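Local coordinates for penicillin-binding protein 2 (Pbp2) (Helicobacter pylori, PDB 5LP5), which probably cross-links peptidoglycan as a penicillin-binding transpeptidase of cell wall synthesis, and forms a complex with MreC, at residues A[161-166]-A[273-278]; A[540-545]-A[562-567]. All coordinates share one frame; numbering follows the deposited sequence.

Interaction 1: residues A[161-166]-A[273-278]; sequences HVLGYV and YNLNDF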
# COMPACT_ATOMS: atom_id res chain seq x y z
N HIS A 161 8.68 6.88 -16.41
CA HIS A 161 9.20 8.24 -16.42
C HIS A 161 8.12 9.27 -16.11
O HIS A 161 8.41 10.44 -15.92
CB HIS A 161 9.93 8.56 -17.74
CG HIS A 161 11.29 7.94 -17.85
ND1 HIS A 161 11.52 6.79 -18.58
CD2 HIS A 161 12.49 8.30 -17.33
CE1 HIS A 161 12.79 6.48 -18.51
NE2 HIS A 161 13.41 7.37 -17.75
N VAL A 162 6.87 8.84 -16.05
CA VAL A 162 5.79 9.70 -15.57
C VAL A 162 5.57 9.53 -14.08
O VAL A 162 5.56 10.50 -13.31
CB VAL A 162 4.45 9.38 -16.26
CG1 VAL A 162 3.37 10.28 -15.70
CG2 VAL A 162 4.59 9.54 -17.77
N LEU A 163 5.39 8.28 -13.68
CA LEU A 163 5.02 7.98 -12.31
C LEU A 163 6.13 8.33 -11.33
O LEU A 163 5.89 9.02 -10.33
CB LEU A 163 4.63 6.51 -12.20
CG LEU A 163 3.50 6.05 -13.12
CD1 LEU A 163 3.38 4.55 -13.05
CD2 LEU A 163 2.20 6.69 -12.75
N GLY A 164 7.35 7.91 -11.63
CA GLY A 164 8.47 8.04 -10.72
C GLY A 164 8.31 7.09 -9.55
O GLY A 164 7.38 6.28 -9.52
N TYR A 165 9.20 7.19 -8.58
CA TYR A 165 9.23 6.25 -7.48
C TYR A 165 9.51 6.91 -6.13
O TYR A 165 10.06 8.00 -6.04
CB TYR A 165 10.26 5.15 -7.75
CG TYR A 165 11.67 5.68 -7.81
CD1 TYR A 165 12.41 5.86 -6.64
CD2 TYR A 165 12.25 6.03 -9.02
CE1 TYR A 165 13.69 6.35 -6.68
CE2 TYR A 165 13.53 6.52 -9.07
CZ TYR A 165 14.25 6.67 -7.89
OH TYR A 165 15.54 7.15 -7.93
N VAL A 166 9.12 6.22 -5.07
CA VAL A 166 9.32 6.67 -3.70
C VAL A 166 10.53 5.95 -3.10
O VAL A 166 10.88 4.83 -3.51
CB VAL A 166 8.09 6.38 -2.83
CG1 VAL A 166 6.85 6.89 -3.53
CG2 VAL A 166 7.92 4.90 -2.53
N TYR A 273 12.25 2.13 -17.29
CA TYR A 273 12.86 1.22 -16.30
C TYR A 273 11.82 0.78 -15.28
O TYR A 273 10.78 1.40 -15.15
CB TYR A 273 14.06 1.87 -15.60
CG TYR A 273 13.74 3.10 -14.77
CD1 TYR A 273 13.57 3.02 -13.40
CD2 TYR A 273 13.61 4.35 -15.37
CE1 TYR A 273 13.26 4.14 -12.63
CE2 TYR A 273 13.30 5.48 -14.61
CZ TYR A 273 13.13 5.37 -13.24
OH TYR A 273 12.80 6.48 -12.51
N ASN A 274 12.12 -0.30 -14.55
CA ASN A 274 11.13 -0.95 -13.68
C ASN A 274 11.12 -0.36 -12.30
O ASN A 274 11.99 -0.66 -11.47
CB ASN A 274 11.37 -2.45 -13.59
CG ASN A 274 10.33 -3.16 -12.73
OD1 ASN A 274 9.53 -2.55 -12.02
ND2 ASN A 274 10.32 -4.50 -12.82
N LEU A 275 10.08 0.42 -12.03
CA LEU A 275 9.96 1.18 -10.80
C LEU A 275 10.03 0.33 -9.54
O LEU A 275 10.42 0.82 -8.49
CB LEU A 275 8.66 1.96 -10.81
CG LEU A 275 8.55 3.08 -11.85
CD1 LEU A 275 7.08 3.53 -11.95
CD2 LEU A 275 9.46 4.28 -11.57
N ASN A 276 9.66 -0.95 -9.63
CA ASN A 276 9.67 -1.81 -8.44
C ASN A 276 11.08 -2.09 -7.91
O ASN A 276 11.24 -2.41 -6.75
CB ASN A 276 8.98 -3.14 -8.72
CG ASN A 276 7.50 -3.02 -8.78
OD1 ASN A 276 6.84 -2.78 -7.77
ND2 ASN A 276 6.95 -3.24 -9.96
N ASP A 277 12.10 -1.98 -8.76
CA ASP A 277 13.46 -2.30 -8.33
C ASP A 277 14.04 -1.25 -7.38
O ASP A 277 15.05 -1.49 -6.72
CB ASP A 277 14.39 -2.48 -9.55
CG ASP A 277 13.96 -3.62 -10.45
OD1 ASP A 277 13.33 -4.58 -9.95
OD2 ASP A 277 14.26 -3.57 -11.66
N PHE A 278 13.40 -0.09 -7.29
CA PHE A 278 13.82 0.95 -6.37
C PHE A 278 13.17 0.84 -4.99
O PHE A 278 13.70 1.39 -4.02
CB PHE A 278 13.56 2.35 -6.97
CG PHE A 278 14.52 2.72 -8.05
CD1 PHE A 278 14.30 2.31 -9.36
CD2 PHE A 278 15.67 3.44 -7.76
CE1 PHE A 278 15.20 2.62 -10.36
CE2 PHE A 278 16.58 3.76 -8.76
CZ PHE A 278 16.34 3.34 -10.06
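Tyr-165 and Phe-278 stack face to face, with centroids 4.2 Å apart and planes at 18°. No hydrogen bond crosses between the segments. Phe-278 CG lies over the centre of the Tyr-165 ring, and the closest atoms are Tyr-165 CZ and Phe-278 CD2, 3.5 Å apart. Phe-278 CB adds a CH-pi contact, 4.0 Å from the Tyr-165 ring centroid. With chi1 at 65°, Tyr-165 CG sits between its backbone N and carbonyl carbon, which swings the ring over Phe-278.

The second ring pair is edge-to-face. Tyr-273 turns its edge to a face of His-161, with planes at 80°, and Tyr-273 CE2 comes 3.7 Å from His-161 NE2. Outside the segments, His-161 ND1 bonds to Glu-272 OE1, and NE2 makes a weak bond to Pro-297 O. The Glu-272 bond in particular helps to hold the imidazole that Tyr-273 meets. The two tyrosines cross at about a right angle. Tyr-273 OH lies in the plane of the Tyr-165 ring, at its edge, 3.5 Å from Tyr-165 CE2.

The aliphatic part centres on Leu-275. Its CD2 packs against the Gly-164 carbonyl, 3.5 Å from Gly-164 O, and against Tyr-165 CB. Its other methyl, CD1, meets Leu-163 CB at 3.9 Å. Leu-275 lies within an Asx turn, in which Asn-274 OD1 accepts from Asn-276 N at 2.9 Å.

Helix 284-291 extends the apolar layer through Leu-290, which touches Tyr-273 and Phe-278. The contact joins the end of helix 160-163, in the dimerisation domain, to the loop after strand 264-270, in the transpeptidase domain. Its cohesion across the segments comes from ring stacking and leucine packing, while polar bonds to outside residues help to orient the histidine.

Interaction 2: residues A[540-545]-A[562-567]; sequences RSHAWI and VEHGEG
A strand end and a beta turn of the transpeptidase domain meet here. Strands 542-549 and 556-562 are antiparallel neighbours in its central sheet. Ala-543 and Val-562 form a hydrogen-bonded pair, with Ala-543 N to Val-562 O at 3.2 Å and Val-562 N to Ala-543 O at 3.1 Å. A type II turn then runs from Val-562 to Gly-565. Val-562 O also accepts from Gly-565 N, so two donors grip it from opposite faces of its plane.

Beyond the pair, the histidines take over. His-542 ND1 accepts from His-564 N at 3.0 Å, in the plane of the His-542 ring. With chi1 at -54°, His-542 CG lies beside its own backbone N, and the ring reaches the turn. His-564 uses its ND1 as a donor to Arg-540 O, at 2.8 Å and a nearly straight 172°, again in its ring plane. The two rings lie side by side, pointing the same way, with planes at an oblique 44°. His-542 CE1 comes over one face of His-564, 3.5 Å from its CE1.

Ser-541 O accepts from Glu-566 N at 2.6 Å, which ties down the loop after the turn. Ala-543 CB packs against the backbone of Gly-565 and Gly-567. At the outer end, Glu-566 OE1 lies over a face of the Arg-540 guanidinium, 3.7 Å from Arg-540 NE. This salt bridge is long, and no N-H points at the oxygen. Arg-540 NE bonds instead to Met-535 O, and Glu-566 OE2 to Lys-533 N.

Regular strand pairing thus gives way to two imidazole-backbone bonds and one further backbone bond. These bonds help to hold both rings, with Tyr-307 beside His-542 and Tyr-537 and Phe-538 around His-564. The long Arg-540 and Glu-566 pair probably adds a modest charge attraction.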
# COMPACT_ATOMS: atom_id res chain seq x y z
N ARG A 540 23.85 8.10 -36.89
CA ARG A 540 22.62 8.35 -37.61
C ARG A 540 21.90 9.57 -37.08
O ARG A 540 21.88 9.83 -35.86
CB ARG A 540 21.71 7.14 -37.53
CG ARG A 540 22.27 5.92 -38.25
CD ARG A 540 21.39 4.69 -38.04
NE ARG A 540 21.95 3.52 -38.71
CZ ARG A 540 21.45 2.29 -38.63
NH1 ARG A 540 20.36 2.04 -37.92
NH2 ARG A 540 22.06 1.30 -39.27
N SER A 541 21.29 10.30 -38.01
CA SER A 541 20.42 11.43 -37.69
C SER A 541 19.19 10.96 -36.86
O SER A 541 18.69 9.83 -37.05
CB SER A 541 19.98 12.10 -39.00
OG SER A 541 21.02 12.12 -39.98
N HIS A 542 18.73 11.80 -35.94
CA HIS A 542 17.49 11.52 -35.21
C HIS A 542 16.28 11.85 -36.09
O HIS A 542 16.39 12.61 -37.06
CB HIS A 542 17.37 12.35 -33.93
CG HIS A 542 18.54 12.21 -33.00
ND1 HIS A 542 19.04 11.00 -32.60
CD2 HIS A 542 19.28 13.15 -32.38
CE1 HIS A 542 20.06 11.19 -31.78
NE2 HIS A 542 20.23 12.49 -31.64
N ALA A 543 15.12 11.28 -35.73
CA ALA A 543 13.93 11.37 -36.56
C ALA A 543 12.74 11.96 -35.81
O ALA A 543 12.41 11.49 -34.73
CB ALA A 543 13.57 9.99 -37.09
N TRP A 544 12.10 12.96 -36.40
CA TRP A 544 10.92 13.58 -35.83
C TRP A 544 9.70 13.33 -36.71
O TRP A 544 9.83 13.13 -37.93
CB TRP A 544 11.08 15.09 -35.71
CG TRP A 544 11.88 15.60 -34.56
CD1 TRP A 544 13.21 15.94 -34.57
CD2 TRP A 544 11.41 15.87 -33.24
NE1 TRP A 544 13.59 16.39 -33.34
CE2 TRP A 544 12.51 16.36 -32.50
CE3 TRP A 544 10.17 15.74 -32.61
CZ2 TRP A 544 12.40 16.71 -31.16
CZ3 TRP A 544 10.07 16.10 -31.28
CH2 TRP A 544 11.17 16.57 -30.57
N ILE A 545 8.53 13.36 -36.09
CA ILE A 545 7.25 13.49 -36.77
C ILE A 545 6.24 13.97 -35.73
O ILE A 545 6.13 13.39 -34.65
CB ILE A 545 6.78 12.17 -37.42
CG1 ILE A 545 5.47 12.37 -38.18
CG2 ILE A 545 6.68 11.06 -36.37
CD1 ILE A 545 5.22 11.32 -39.25
N VAL A 562 12.37 9.27 -32.61
CA VAL A 562 13.19 8.07 -32.49
C VAL A 562 14.67 8.40 -32.61
O VAL A 562 15.14 8.84 -33.66
CB VAL A 562 12.84 6.98 -33.53
CG1 VAL A 562 13.78 5.79 -33.42
CG2 VAL A 562 11.41 6.51 -33.34
N GLU A 563 15.41 8.17 -31.53
CA GLU A 563 16.84 8.44 -31.55
C GLU A 563 17.50 7.61 -32.64
O GLU A 563 17.30 6.40 -32.72
CB GLU A 563 17.47 8.17 -30.18
CG GLU A 563 17.22 9.29 -29.18
CD GLU A 563 17.91 9.08 -27.85
OE1 GLU A 563 18.73 8.15 -27.75
OE2 GLU A 563 17.66 9.83 -26.90
N HIS A 564 18.27 8.29 -33.49
CA HIS A 564 18.99 7.67 -34.59
C HIS A 564 18.02 7.03 -35.58
O HIS A 564 18.37 6.09 -36.30
CB HIS A 564 20.01 6.69 -34.02
CG HIS A 564 20.98 7.33 -33.07
ND1 HIS A 564 21.73 8.45 -33.41
CD2 HIS A 564 21.32 7.03 -31.80
CE1 HIS A 564 22.50 8.79 -32.39
NE2 HIS A 564 22.27 7.94 -31.39
N GLY A 565 16.79 7.58 -35.61
CA GLY A 565 15.72 7.10 -36.49
C GLY A 565 15.98 7.40 -37.95
O GLY A 565 15.17 7.04 -38.82
N GLU A 566 17.08 8.09 -38.22
CA GLU A 566 17.66 8.15 -39.55
C GLU A 566 16.67 8.72 -40.56
O GLU A 566 16.72 8.33 -41.72
CB GLU A 566 18.14 6.74 -39.99
CG GLU A 566 19.19 6.74 -41.12
CD GLU A 566 19.70 5.35 -41.49
OE1 GLU A 566 19.14 4.35 -40.97
OE2 GLU A 566 20.65 5.25 -42.33
N GLY A 567 15.78 9.61 -40.15
CA GLY A 567 14.86 10.22 -41.11
C GLY A 567 13.39 10.23 -40.70
O GLY A 567 12.83 9.20 -40.32

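The two interactions do not touch: their centres are 27 Å apart and their nearest atoms about 10 Å. Interaction 1 is buried and joins the dimerisation domain to the transpeptidase domain. Interaction 2 is nearer the surface and lies wholly within the transpeptidase domain. Both are connected to one antiparallel sheet: 273-278 follows its strand 264-270, and 540-545 runs into its strand 542-549. Strand 264-270 is one outermost strand, whereas 542-549 neighbours the other, 511-517. That strand carries a K(T/S)G-type motif beside a probable SxxK serine, so interaction 2 probably lies close to the active site. Interaction 1 instead ties the loop that follows strand 264-270 to the N-terminal part of the chain.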